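Local atomic coordinates of iron-containing alcohol dehydrogenase (Ralstonia eutropha, PDB entry 3JZD), a protein that probably reduces maleylacetate to 3-oxoadipate with NADH or NADPH, a step in the breakdown of aromatic compounds. Residues Ile108-Gly113 with Pro146-Arg151; Leu163-Ser168 with Ala209-Pro214; Pro190-Met195 with Cys230-Gly235; Ala310-Gly315 with Ala350-Val355. All blocks are in the same frame, centred on the assembly; numbering follows the deposited sequence.

Overall arrangement
From the N terminus, contact 1 comes first. It closes the 33-residue step from the end of helix 99-112, through strand 116-120 and the hairpin 131-144, to the loop before strand 152-155. It belongs to the nucleotide-binding sheet domain. The chain then enters the helical domain. Contacts 2 and 3 cross there: their segments alternate along the chain, and both use helix 190-212. Contact 2 closes a 41-residue step and joins its C-terminal end to the start of helix 165-182. Contact 3 closes a 35-residue step and joins its first turns to helix 217-236. Contact 4 follows in series, again across 35 residues, and ties the loop 310-315 to the last helix, 341-353.

Contact 1 (Ile108-Gly113 with Pro146-Arg151); sequences IALETG and PRVLPR
Ala109 and Leu110 of helix 99-112 meet Val148 in the close-packed part of the contact. Leu110 and Val148 lie side by side, with CB of Leu110 4.0 Å from CG1 of Val148. CD1 of Leu110 touches the same methyl. Ala109 CB points at the 3-10 turn 146-148 and comes to 3.7 Å from Arg147 O. The solvent side is less well defined. Arg147 leaves with CG anti to the backbone N (chi1 -152°) and runs extended to NE, which brings its guanidinium to the helix end. Arg147 NH1 is modelled 2.6 Å from Leu110 O and 2.7 Å from Ala109 O, at angles poor for hydrogen bonding, and the placing of the group is doubtful. Gly113 N lies 3.0 Å from Arg147 NH1, donor against donor. Gly113 CA covers one face of the group. A positive charge beside C-terminal helix carbonyls is probably favourable. The exposed Arg151 brings NH2 only to 3.5 Å from Gly113 O, at the guanidinium edge. Glu111 points away on the exposed side. The contact belongs to the Rossmann-like nucleotide-binding domain. Helix 75-88 packs on Ile108 and Thr112. Tyr132 of strand 131-136 touches both Leu110 and Val148. Ala109 rests on Ile116 of strand 116-120, and the backbone of Arg151 is hydrogen-bonded to the same Ile116.

Contact 2 (Leu163-Ser168 with Ala209-Pro214); sequences LPRGLS and AVFNDP. With NAD (nicotinamide-adenine-dinucleotide), chain E.
Arg165 and Phe211 join two helix ends in the all-helical C-terminal domain of the iron-containing alcohol dehydrogenase fold: the start of helix 165-182 and the end of helix 190-212. The polar link is one hydrogen bond from Arg165 NH1 to Phe211 O. It is modelled at 2.3 Å, so its exact length is doubtful, and its angle is 130°. Phe211 O lies at the guanidinium edge. The second interaction is cation-pi. Arg165 CZ is 5.0 Å from the Phe211 ring centroid and over its face, but the two planes are almost perpendicular, 86° apart. The bend of the arginine chain at chi3 (-56°) turns the guanidinium over the ring toward Phe211 O. Arg165 CD touches Phe211 CE1 at 3.5 Å. The apolar part is small. Pro214 borders Arg165 NH2, and the buried Ser168 and Val210 meet through CB and CG1. Arg220 fastens both sides from helix 217-236, bonding Ser168 OG, Leu163 O and Pro214 O. Residues 163-168 also border NAD. Leu163 CD1 lies 3.5 Å from adenine C5A, and Leu167 CD2 lies 3.4 Å from ribose O4B of the same cofactor.

Contact 3 (Pro190-Met195 with Cys230-Gly235); sequences PVMSLM and CGTVLG
Met192 and Met195 meet Thr232 and Val233, and no aromatic ring, amide or charged group lies among these side chains. The flat groups touched are backbone peptides. Val233 CG2 comes to 3.4 Å from Met192 O, and the selenium of Met192 lies 3.7 Å from Thr232 O. Both methionines are selenomethionine. The segments share no hydrogen bond. Met192 has CG beside the backbone N (chi1 -71°), and its chain bends at chi2 and chi3, which turns SE and CE toward helix 217-236. Its side chain crosses that of Thr232 at about a right angle, and CE of Met192 is 4.1 Å from CG2 of Thr232. Met195 brings CE to the same methyl, Thr232 CG2, also at 4.1 Å; it was modelled in two conformers, so this end may move. Thr232 thus offers its methyl to the contact, while its OG1 is bonded to Trp228 O in its own helix. Val233 CG2 fits between the levels of Met192 and Met195. Val191 and Leu194 of helix 190-212 face the second subunit, where they pack on its Trp228 and Glu198. Leu234, on the same helix as Thr232, touches NAD. The axes of 190-195 and 230-235 approach to 9.1 Å, with 150° between their N-to-C directions. This is a near-antiparallel helix pair in the core of the helical domain, between the dimer interface and the cofactor pocket.

Contact 4 (Ala310-Gly315 with Ala350-Val355); sequences ALRDIG and AAYEGV
Leu311, Arg312 and Tyr352 carry a loop-to-helix-end contact at the edge of the helical C-terminal domain. The loop after helix 294-304 makes a 3-10 turn here and docks on the C-terminal end of helix 341-353. That helix ends in a Schellman motif with Gly354 as the C-prime residue, bonding Val355 N to Ala350 O. Two backbone bonds join the segments. Leu311 N gives a straight bond to Ala351 O (2.8 Å, 163°). Arg312 N bonds Tyr352 O at 3.1 Å, in the carbonyl plane and on a lone pair. Ala310 adds a CA-H...O contact to Ala351 O, and its CB lies 3.3 Å from Tyr352 O. Leu311 CD1 packs on Ala351 CB at 3.8 Å, and Ile263 of helix 257-272 touches Leu311. The Tyr352 ring swings back to the loop, with CG anti to the backbone N (chi1 176°). Arg312 CB sits over its face, 3.9 Å from the ring centroid, a CH-pi contact. The guanidinium is farther off, where any cation-pi pull is weak. Arg312 NH2 lies 3.0 Å from Glu353 O; Arg312 NH1 forms a salt bridge with Asp313 OD1 whose hydrogen bond is weak. The Tyr352 side chain is about 6 Å from a bound calcium ion. Two loop N-H groups satisfy helix-end carbonyls, and the Arg312 guanidinium, with Tyr352 O over one face, is probably drawn to the negative end of the helix dipole.

Contact 1 (Ile108-Gly113 with Pro146-Arg151)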
loop_
_atom_site.group_PDB
_atom_site.type_symbol
_atom_site.label_atom_id
_atom_site.label_comp_id
_atom_site.label_asym_id
_atom_site.label_seq_id
_atom_site.Cartn_x
_atom_site.Cartn_y
_atom_site.Cartn_z
ATOM N N ILE A 108 7.894 -17.405 18.665
ATOM C CA ILE A 108 6.790 -17.935 19.488
ATOM C C ILE A 108 5.570 -18.210 18.600
ATOM O O ILE A 108 4.892 -19.223 18.762
ATOM C CB ILE A 108 6.415 -16.954 20.639
ATOM C CG1 ILE A 108 7.581 -16.805 21.614
ATOM C CG2 ILE A 108 5.150 -17.394 21.403
ATOM C CD1 ILE A 108 7.370 -15.689 22.593
ATOM N N ALA A 109 5.309 -17.314 17.661
ATOM C CA ALA A 109 4.154 -17.412 16.783
ATOM C C ALA A 109 4.340 -18.560 15.833
ATOM O O ALA A 109 3.369 -19.218 15.496
ATOM C CB ALA A 109 3.923 -16.135 16.018
ATOM N N LEU A 110 5.585 -18.802 15.420
ATOM C CA LEU A 110 5.885 -19.939 14.557
ATOM C C LEU A 110 5.509 -21.266 15.226
ATOM O O LEU A 110 4.957 -22.128 14.583
ATOM C CB LEU A 110 7.363 -19.971 14.191
ATOM C CG LEU A 110 7.767 -20.989 13.109
ATOM C CD1 LEU A 110 6.906 -20.815 11.876
ATOM C CD2 LEU A 110 9.239 -20.829 12.735
ATOM N N GLU A 111 5.789 -21.413 16.515
ATOM C CA GLU A 111 5.486 -22.657 17.245
ATOM C C GLU A 111 4.050 -22.719 17.770
ATOM O O GLU A 111 3.466 -23.806 17.857
ATOM C CB GLU A 111 6.487 -22.834 18.404
ATOM C CG GLU A 111 6.235 -23.982 19.429
ATOM C CD GLU A 111 6.397 -25.398 18.864
ATOM O OE1 GLU A 111 5.934 -25.659 17.735
ATOM O OE2 GLU A 111 6.973 -26.258 19.575
ATOM N N THR A 112 3.462 -21.579 18.109
ATOM C CA THR A 112 2.150 -21.596 18.727
ATOM C C THR A 112 0.971 -21.078 17.952
ATOM O O THR A 112 -0.152 -21.339 18.332
ATOM C CB THR A 112 2.194 -20.753 19.978
ATOM O OG1 THR A 112 2.377 -19.370 19.615
ATOM C CG2 THR A 112 3.326 -21.221 20.865
ATOM N N GLY A 113 1.198 -20.313 16.907
ATOM C CA GLY A 113 0.103 -19.749 16.174
ATOM C C GLY A 113 -0.461 -18.485 16.786
ATOM O O GLY A 113 -1.242 -17.801 16.120
ATOM N N PRO A 146 3.451 -16.847 6.883
ATOM C CA PRO A 146 2.421 -15.815 7.150
ATOM C C PRO A 146 2.069 -15.733 8.620
ATOM O O PRO A 146 1.774 -14.674 9.137
ATOM C CB PRO A 146 1.201 -16.318 6.371
ATOM C CG PRO A 146 1.753 -17.185 5.315
ATOM C CD PRO A 146 2.996 -17.827 5.879
ATOM N N ARG A 147 2.134 -16.877 9.256
ATOM C CA ARG A 147 1.910 -17.066 10.678
ATOM C C ARG A 147 2.740 -16.152 11.579
ATOM O O ARG A 147 2.289 -15.792 12.664
ATOM C CB ARG A 147 2.325 -18.508 10.922
ATOM C CG ARG A 147 1.710 -19.290 12.031
ATOM C CD ARG A 147 2.067 -20.766 11.775
ATOM N NE ARG A 147 1.213 -21.656 12.525
ATOM C CZ ARG A 147 1.422 -22.021 13.784
ATOM N NH1 ARG A 147 2.470 -21.551 14.450
ATOM N NH2 ARG A 147 0.571 -22.854 14.388
ATOM N N VAL A 148 3.942 -15.764 11.136
ATOM C CA VAL A 148 4.841 -14.915 11.933
ATOM C C VAL A 148 4.645 -13.419 11.724
ATOM O O VAL A 148 5.184 -12.633 12.470
ATOM C CB VAL A 148 6.338 -15.299 11.739
ATOM C CG1 VAL A 148 6.486 -16.821 11.902
ATOM C CG2 VAL A 148 6.891 -14.837 10.374
ATOM N N LEU A 149 3.918 -13.039 10.675
ATOM C CA LEU A 149 3.587 -11.658 10.405
ATOM C C LEU A 149 2.723 -11.084 11.569
ATOM O O LEU A 149 1.649 -11.600 11.870
ATOM C CB LEU A 149 2.848 -11.562 9.057
ATOM C CG LEU A 149 2.643 -10.175 8.453
ATOM C CD1 LEU A 149 3.992 -9.522 8.091
ATOM C CD2 LEU A 149 1.702 -10.248 7.240
ATOM N N PRO A 150 3.217 -10.050 12.270
ATOM C CA PRO A 150 2.407 -9.435 13.322
ATOM C C PRO A 150 1.037 -8.971 12.853
ATOM O O PRO A 150 0.904 -8.451 11.747
ATOM C CB PRO A 150 3.267 -8.243 13.754
ATOM C CG PRO A 150 4.688 -8.748 13.564
ATOM C CD PRO A 150 4.578 -9.493 12.243
ATOM N N ARG A 151 0.010 -9.206 13.652
ATOM C CA ARG A 151 -1.348 -8.807 13.266
ATOM C C ARG A 151 -1.501 -7.302 13.339
ATOM O O ARG A 151 -2.241 -6.725 12.555
ATOM C CB ARG A 151 -2.373 -9.379 14.227
ATOM C CG ARG A 151 -2.382 -10.872 14.353
ATOM C CD ARG A 151 -2.805 -11.613 13.093
ATOM N NE ARG A 151 -2.355 -12.979 13.298
ATOM C CZ ARG A 151 -3.015 -13.929 13.974
ATOM N NH1 ARG A 151 -4.228 -13.713 14.475
ATOM N NH2 ARG A 151 -2.456 -15.124 14.144
#

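Contact 2 (Leu163-Ser168 with Ala209-Pro214)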
loop_
_atom_site.group_PDB
_atom_site.type_symbol
_atom_site.label_atom_id
_atom_site.label_comp_id
_atom_site.label_asym_id
_atom_site.label_seq_id
_atom_site.Cartn_x
_atom_site.Cartn_y
_atom_site.Cartn_z
ATOM N N LEU A 163 16.246 6.060 21.556
ATOM C CA LEU A 163 17.063 5.239 20.681
ATOM C C LEU A 163 18.377 6.049 20.582
ATOM O O LEU A 163 18.354 7.198 20.202
ATOM C CB LEU A 163 16.424 5.086 19.314
ATOM C CG LEU A 163 17.143 4.161 18.322
ATOM C CD1 LEU A 163 17.216 2.765 18.875
ATOM C CD2 LEU A 163 16.403 4.166 16.994
ATOM N N PRO A 164 19.516 5.461 20.950
ATOM C CA PRO A 164 20.755 6.253 20.930
ATOM C C PRO A 164 21.077 6.836 19.576
ATOM O O PRO A 164 20.608 6.345 18.536
ATOM C CB PRO A 164 21.840 5.262 21.339
ATOM C CG PRO A 164 21.125 4.186 22.094
ATOM C CD PRO A 164 19.746 4.086 21.400
ATOM N N ARG A 165 21.877 7.897 19.619
ATOM C CA ARG A 165 22.253 8.638 18.445
ATOM C C ARG A 165 22.900 7.736 17.376
ATOM O O ARG A 165 22.668 7.931 16.195
ATOM C CB ARG A 165 23.193 9.763 18.849
ATOM C CG ARG A 165 23.594 10.680 17.698
ATOM C CD ARG A 165 24.503 11.814 18.167
ATOM N NE ARG A 165 23.856 12.558 19.241
ATOM C CZ ARG A 165 22.880 13.447 19.082
ATOM N NH1 ARG A 165 22.434 13.754 17.882
ATOM N NH2 ARG A 165 22.369 14.055 20.141
ATOM N N GLY A 166 23.665 6.732 17.799
ATOM C CA GLY A 166 24.308 5.846 16.853
ATOM C C GLY A 166 23.342 4.899 16.130
ATOM O O GLY A 166 23.273 4.846 14.872
ATOM N N LEU A 167 22.621 4.121 16.911
ATOM C CA LEU A 167 21.650 3.196 16.326
ATOM C C LEU A 167 20.547 3.952 15.552
ATOM O O LEU A 167 20.029 3.423 14.576
ATOM C CB LEU A 167 21.078 2.256 17.383
ATOM C CG LEU A 167 20.215 1.076 16.951
ATOM C CD1 LEU A 167 20.944 0.270 15.847
ATOM C CD2 LEU A 167 19.830 0.199 18.241
ATOM N N SER A 168 20.252 5.204 15.914
ATOM C CA SER A 168 19.189 5.939 15.210
ATOM C C SER A 168 19.631 6.116 13.760
ATOM O O SER A 168 18.810 6.008 12.838
ATOM C CB SER A 168 18.888 7.291 15.859
ATOM O OG SER A 168 18.369 7.162 17.188
ATOM N N ALA A 209 17.450 15.455 11.060
ATOM C CA ALA A 209 16.591 16.119 12.023
ATOM C C ALA A 209 16.709 15.424 13.400
ATOM O O ALA A 209 16.786 16.085 14.424
ATOM C CB ALA A 209 15.096 16.183 11.513
ATOM N N VAL A 210 16.768 14.100 13.395
ATOM C CA VAL A 210 16.873 13.329 14.611
ATOM C C VAL A 210 18.255 13.552 15.236
ATOM O O VAL A 210 18.369 13.728 16.457
ATOM C CB VAL A 210 16.579 11.829 14.355
ATOM C CG1 VAL A 210 17.063 10.962 15.485
ATOM C CG2 VAL A 210 15.101 11.644 14.114
ATOM N N PHE A 211 19.279 13.589 14.397
ATOM C CA PHE A 211 20.638 13.842 14.851
ATOM C C PHE A 211 20.720 15.225 15.538
ATOM O O PHE A 211 21.357 15.362 16.576
ATOM C CB PHE A 211 21.582 13.791 13.678
ATOM C CG PHE A 211 23.016 13.908 14.056
ATOM C CD1 PHE A 211 23.704 12.807 14.514
ATOM C CD2 PHE A 211 23.689 15.118 13.928
ATOM C CE1 PHE A 211 25.042 12.897 14.857
ATOM C CE2 PHE A 211 25.030 15.209 14.259
ATOM C CZ PHE A 211 25.702 14.099 14.722
ATOM N N ASN A 212 20.057 16.233 14.975
ATOM C CA ASN A 212 20.060 17.563 15.569
ATOM C C ASN A 212 19.254 17.543 16.883
ATOM O O ASN A 212 19.659 18.165 17.856
ATOM C CB ASN A 212 19.469 18.567 14.576
ATOM C CG ASN A 212 19.356 19.983 15.144
ATOM O OD1 ASN A 212 20.358 20.628 15.452
ATOM N ND2 ASN A 212 18.126 20.486 15.238
ATOM N N ASP A 213 18.140 16.803 16.933
ATOM C CA ASP A 213 17.347 16.758 18.138
ATOM C C ASP A 213 16.669 15.416 18.331
ATOM O O ASP A 213 15.592 15.215 17.819
ATOM C CB ASP A 213 16.293 17.869 18.088
ATOM C CG ASP A 213 15.497 18.012 19.408
ATOM O OD1 ASP A 213 15.727 17.270 20.405
ATOM O OD2 ASP A 213 14.633 18.911 19.438
ATOM N N PRO A 214 17.258 14.526 19.149
ATOM C CA PRO A 214 16.620 13.226 19.325
ATOM C C PRO A 214 15.261 13.230 20.023
ATOM O O PRO A 214 14.555 12.226 19.919
ATOM C CB PRO A 214 17.656 12.403 20.095
ATOM C CG PRO A 214 18.582 13.408 20.671
ATOM C CD PRO A 214 18.573 14.604 19.807
HETATM P PA NAD E . 18.126 -5.026 18.065
HETATM O O1A NAD E . 16.694 -5.466 18.145
HETATM O O2A NAD E . 18.982 -6.218 18.034
HETATM O O5B NAD E . 18.436 -3.898 19.169
HETATM C C5B NAD E . 19.779 -3.578 19.524
HETATM C C4B NAD E . 19.795 -2.993 20.924
HETATM O O4B NAD E . 19.149 -1.737 20.976
HETATM C C3B NAD E . 19.032 -3.882 21.899
HETATM O O3B NAD E . 19.708 -3.985 23.120
HETATM C C2B NAD E . 17.743 -3.140 22.162
HETATM O O2B NAD E . 17.202 -3.440 23.428
HETATM C C1B NAD E . 18.209 -1.694 22.026
HETATM N N9A NAD E . 17.124 -0.792 21.642
HETATM C C8A NAD E . 16.265 -1.017 20.597
HETATM N N7A NAD E . 15.427 0.030 20.520
HETATM C C5A NAD E . 15.711 0.913 21.487
HETATM C C6A NAD E . 15.124 2.127 21.874
HETATM N N6A NAD E . 14.320 2.814 21.088
HETATM N N1A NAD E . 15.633 2.778 22.971
HETATM C C2A NAD E . 16.692 2.254 23.673
HETATM N N3A NAD E . 17.279 1.063 23.286
HETATM C C4A NAD E . 16.779 0.385 22.216
HETATM O O3 NAD E . 18.505 -4.167 16.753
HETATM P PN NAD E . 17.717 -4.137 15.349
HETATM O O1N NAD E . 18.766 -3.573 14.391
HETATM O O2N NAD E . 16.388 -3.520 15.529
HETATM O O5D NAD E . 17.399 -5.621 14.970
HETATM C C5D NAD E . 18.314 -6.376 14.232
HETATM C C4D NAD E . 17.877 -7.823 14.339
HETATM O O4D NAD E . 16.629 -7.926 13.702
HETATM C C3D NAD E . 18.810 -8.761 13.598
HETATM O O3D NAD E . 18.696 -10.027 14.174
HETATM C C2D NAD E . 18.240 -8.760 12.215
HETATM O O2D NAD E . 18.665 -9.870 11.465
HETATM C C1D NAD E . 16.749 -8.754 12.559
HETATM N N1N NAD E . 15.933 -8.280 11.429
HETATM C C2N NAD E . 15.049 -9.163 10.863
HETATM C C3N NAD E . 14.251 -8.768 9.799
HETATM C C7N NAD E . 13.211 -9.708 9.233
HETATM O O7N NAD E . 12.376 -9.279 8.200
HETATM N N7N NAD E . 13.026 -10.924 9.711
HETATM C C4N NAD E . 14.361 -7.455 9.315
HETATM C C5N NAD E . 15.254 -6.565 9.902
HETATM C C6N NAD E . 16.026 -6.987 10.986
#

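Contact 3 (Pro190-Met195 with Cys230-Gly235)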
loop_
_atom_site.group_PDB
_atom_site.type_symbol
_atom_site.label_atom_id
_atom_site.label_comp_id
_atom_site.label_asym_id
_atom_site.label_seq_id
_atom_site.Cartn_x
_atom_site.Cartn_y
_atom_site.Cartn_z
ATOM N N PRO A 190 5.478 -1.249 -9.303
ATOM C CA PRO A 190 5.319 0.212 -9.139
ATOM C C PRO A 190 4.847 0.678 -7.786
ATOM O O PRO A 190 5.186 1.785 -7.340
ATOM C CB PRO A 190 4.304 0.583 -10.223
ATOM C CG PRO A 190 4.393 -0.552 -11.224
ATOM C CD PRO A 190 4.762 -1.773 -10.473
ATOM N N VAL A 191 4.046 -0.145 -7.120
ATOM C CA VAL A 191 3.526 0.252 -5.830
ATOM C C VAL A 191 4.618 0.107 -4.781
ATOM O O VAL A 191 4.864 1.003 -3.987
ATOM C CB VAL A 191 2.237 -0.507 -5.497
ATOM C CG1 VAL A 191 1.807 -0.153 -4.157
ATOM C CG2 VAL A 191 1.130 -0.139 -6.565
HETATM N N MSE A 192 5.313 -1.016 -4.800
HETATM C CA MSE A 192 6.432 -1.220 -3.890
HETATM C C MSE A 192 7.520 -0.132 -4.147
HETATM O O MSE A 192 8.113 0.429 -3.202
HETATM C CB MSE A 192 6.977 -2.636 -4.048
HETATM C CG MSE A 192 6.041 -3.691 -3.507
HETATM SE SE MSE A 192 6.002 -3.650 -1.552
HETATM C CE MSE A 192 4.148 -4.184 -1.265
ATOM N N SER A 193 7.756 0.181 -5.408
ATOM C CA SER A 193 8.736 1.199 -5.737
ATOM C C SER A 193 8.348 2.593 -5.280
ATOM O O SER A 193 9.211 3.354 -4.853
ATOM C CB SER A 193 9.020 1.167 -7.237
ATOM O OG SER A 193 9.666 -0.065 -7.494
ATOM N N LEU A 194 7.049 2.926 -5.382
ATOM C CA LEU A 194 6.535 4.169 -4.871
ATOM C C LEU A 194 6.781 4.274 -3.359
ATOM O O LEU A 194 7.215 5.321 -2.851
ATOM C CB LEU A 194 5.049 4.283 -5.192
ATOM C CG LEU A 194 4.280 5.565 -4.931
ATOM C CD1 LEU A 194 4.647 6.707 -5.920
ATOM C CD2 LEU A 194 2.755 5.243 -5.003
HETATM N N MSE A 195 6.524 3.186 -2.626
HETATM C CA MSE A 195 6.721 3.239 -1.197
HETATM C C MSE A 195 8.231 3.238 -0.886
HETATM O O MSE A 195 8.659 3.896 0.083
HETATM C CB MSE A 195 5.996 2.091 -0.500
HETATM C CG MSE A 195 4.491 2.050 -0.799
HETATM SE SE MSE A 195 3.705 0.564 0.179
HETATM C CE MSE A 195 3.886 1.278 1.928
ATOM N N CYS A 230 9.828 1.130 4.272
ATOM C CA CYS A 230 10.957 0.298 3.914
ATOM C C CYS A 230 10.756 -1.168 4.249
ATOM O O CYS A 230 11.178 -2.052 3.487
ATOM C CB CYS A 230 12.233 0.827 4.545
ATOM S SG CYS A 230 12.735 2.457 3.838
ATOM N N GLY A 231 10.127 -1.419 5.388
ATOM C CA GLY A 231 9.900 -2.751 5.855
ATOM C C GLY A 231 8.854 -3.402 4.983
ATOM O O GLY A 231 8.923 -4.583 4.730
ATOM N N THR A 232 7.887 -2.606 4.527
ATOM C CA THR A 232 6.840 -3.109 3.661
ATOM C C THR A 232 7.481 -3.549 2.354
ATOM O O THR A 232 7.113 -4.600 1.833
ATOM C CB THR A 232 5.736 -2.085 3.422
ATOM O OG1 THR A 232 5.223 -1.653 4.693
ATOM C CG2 THR A 232 4.643 -2.690 2.567
ATOM N N VAL A 233 8.449 -2.773 1.839
ATOM C CA VAL A 233 9.163 -3.178 0.612
ATOM C C VAL A 233 9.938 -4.498 0.876
ATOM O O VAL A 233 9.884 -5.437 0.086
ATOM C CB VAL A 233 10.095 -2.058 0.074
ATOM C CG1 VAL A 233 10.948 -2.526 -1.114
ATOM C CG2 VAL A 233 9.282 -0.759 -0.247
ATOM N N LEU A 234 10.635 -4.585 2.004
ATOM C CA LEU A 234 11.351 -5.823 2.390
ATOM C C LEU A 234 10.391 -6.999 2.430
ATOM O O LEU A 234 10.721 -8.073 1.998
ATOM C CB LEU A 234 12.001 -5.642 3.773
ATOM C CG LEU A 234 12.719 -6.825 4.417
ATOM C CD1 LEU A 234 13.899 -7.321 3.555
ATOM C CD2 LEU A 234 13.151 -6.494 5.893
ATOM N N GLY A 235 9.186 -6.788 2.926
ATOM C CA GLY A 235 8.244 -7.879 3.021
ATOM C C GLY A 235 7.570 -8.294 1.730
ATOM O O GLY A 235 6.950 -9.365 1.672
#

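Contact 4 (Ala310-Gly315 with Ala350-Val355)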
loop_
_atom_site.group_PDB
_atom_site.type_symbol
_atom_site.label_atom_id
_atom_site.label_comp_id
_atom_site.label_asym_id
_atom_site.label_seq_id
_atom_site.Cartn_x
_atom_site.Cartn_y
_atom_site.Cartn_z
ATOM N N ALA A 310 33.540 2.110 7.997
ATOM C CA ALA A 310 34.582 1.141 7.686
ATOM C C ALA A 310 34.335 -0.080 8.523
ATOM O O ALA A 310 34.171 0.039 9.746
ATOM C CB ALA A 310 35.970 1.742 7.989
ATOM N N LEU A 311 34.310 -1.268 7.900
ATOM C CA LEU A 311 34.134 -2.503 8.649
ATOM C C LEU A 311 35.237 -2.659 9.686
ATOM O O LEU A 311 35.059 -3.326 10.722
ATOM C CB LEU A 311 34.123 -3.754 7.725
ATOM C CG LEU A 311 33.020 -3.872 6.683
ATOM C CD1 LEU A 311 33.294 -5.056 5.778
ATOM C CD2 LEU A 311 31.598 -3.972 7.405
ATOM N N ARG A 312 36.373 -2.032 9.428
ATOM C CA ARG A 312 37.504 -2.083 10.335
ATOM C C ARG A 312 37.074 -1.611 11.735
ATOM O O ARG A 312 37.532 -2.114 12.744
ATOM C CB ARG A 312 38.639 -1.160 9.837
ATOM C CG ARG A 312 39.911 -1.192 10.730
ATOM C CD ARG A 312 40.937 -0.054 10.498
ATOM N NE ARG A 312 40.773 0.586 9.193
ATOM C CZ ARG A 312 39.973 1.643 8.944
ATOM N NH1 ARG A 312 39.244 2.215 9.910
ATOM N NH2 ARG A 312 39.898 2.138 7.715
ATOM N N ASP A 313 36.212 -0.604 11.769
ATOM C CA ASP A 313 35.765 -0.009 13.018
ATOM C C ASP A 313 34.681 -0.730 13.776
ATOM O O ASP A 313 34.432 -0.372 14.888
ATOM C CB ASP A 313 35.363 1.412 12.761
ATOM C CG ASP A 313 36.526 2.211 12.258
ATOM O OD1 ASP A 313 37.666 1.879 12.646
ATOM O OD2 ASP A 313 36.325 3.148 11.468
ATOM N N ILE A 314 34.076 -1.755 13.195
ATOM C CA ILE A 314 33.035 -2.513 13.876
ATOM C C ILE A 314 33.432 -3.979 14.055
ATOM O O ILE A 314 32.582 -4.874 14.129
ATOM C CB ILE A 314 31.628 -2.359 13.233
ATOM C CG1 ILE A 314 31.626 -2.869 11.785
ATOM C CG2 ILE A 314 31.186 -0.888 13.240
ATOM C CD1 ILE A 314 30.261 -3.467 11.336
ATOM N N GLY A 315 34.729 -4.254 14.093
ATOM C CA GLY A 315 35.161 -5.607 14.468
ATOM C C GLY A 315 35.377 -6.632 13.379
ATOM O O GLY A 315 35.336 -7.831 13.665
ATOM N N ALA A 350 37.081 -2.244 0.088
ATOM C CA ALA A 350 36.618 -0.851 0.161
ATOM C C ALA A 350 35.705 -0.605 1.378
ATOM O O ALA A 350 35.793 0.425 2.029
ATOM C CB ALA A 350 35.896 -0.439 -1.166
ATOM N N ALA A 351 34.837 -1.551 1.658
ATOM C CA ALA A 351 33.954 -1.504 2.832
ATOM C C ALA A 351 34.800 -1.576 4.121
ATOM O O ALA A 351 34.535 -0.830 5.094
ATOM C CB ALA A 351 32.937 -2.677 2.805
ATOM N N TYR A 352 35.827 -2.437 4.102
ATOM C CA TYR A 352 36.750 -2.606 5.250
ATOM C C TYR A 352 37.424 -1.286 5.591
ATOM O O TYR A 352 37.469 -0.863 6.745
ATOM C CB TYR A 352 37.830 -3.677 4.992
ATOM C CG TYR A 352 38.811 -3.774 6.134
ATOM C CD1 TYR A 352 38.473 -4.430 7.295
ATOM C CD2 TYR A 352 40.025 -3.119 6.091
ATOM C CE1 TYR A 352 39.325 -4.471 8.364
ATOM C CE2 TYR A 352 40.893 -3.165 7.167
ATOM C CZ TYR A 352 40.534 -3.839 8.289
ATOM O OH TYR A 352 41.383 -3.901 9.354
ATOM N N GLU A 353 37.905 -0.636 4.556
ATOM C CA GLU A 353 38.667 0.580 4.681
ATOM C C GLU A 353 37.822 1.824 4.798
ATOM O O GLU A 353 38.306 2.813 5.248
ATOM C CB GLU A 353 39.628 0.710 3.496
ATOM C CG GLU A 353 40.804 -0.301 3.563
ATOM C CD GLU A 353 41.627 -0.354 2.291
ATOM O OE1 GLU A 353 41.310 0.389 1.342
ATOM O OE2 GLU A 353 42.581 -1.167 2.206
ATOM N N GLY A 354 36.569 1.793 4.417
ATOM C CA GLY A 354 35.741 2.981 4.543
ATOM C C GLY A 354 36.060 4.028 3.489
ATOM O O GLY A 354 36.032 5.222 3.763
ATOM N N VAL A 355 36.362 3.559 2.293
ATOM C CA VAL A 355 36.605 4.429 1.161
ATOM C C VAL A 355 35.251 4.998 0.688
ATOM O O VAL A 355 34.296 4.265 0.495
ATOM C CB VAL A 355 37.288 3.646 0.014
ATOM C CG1 VAL A 355 37.622 4.583 -1.189
ATOM C CG2 VAL A 355 38.587 2.949 0.507
#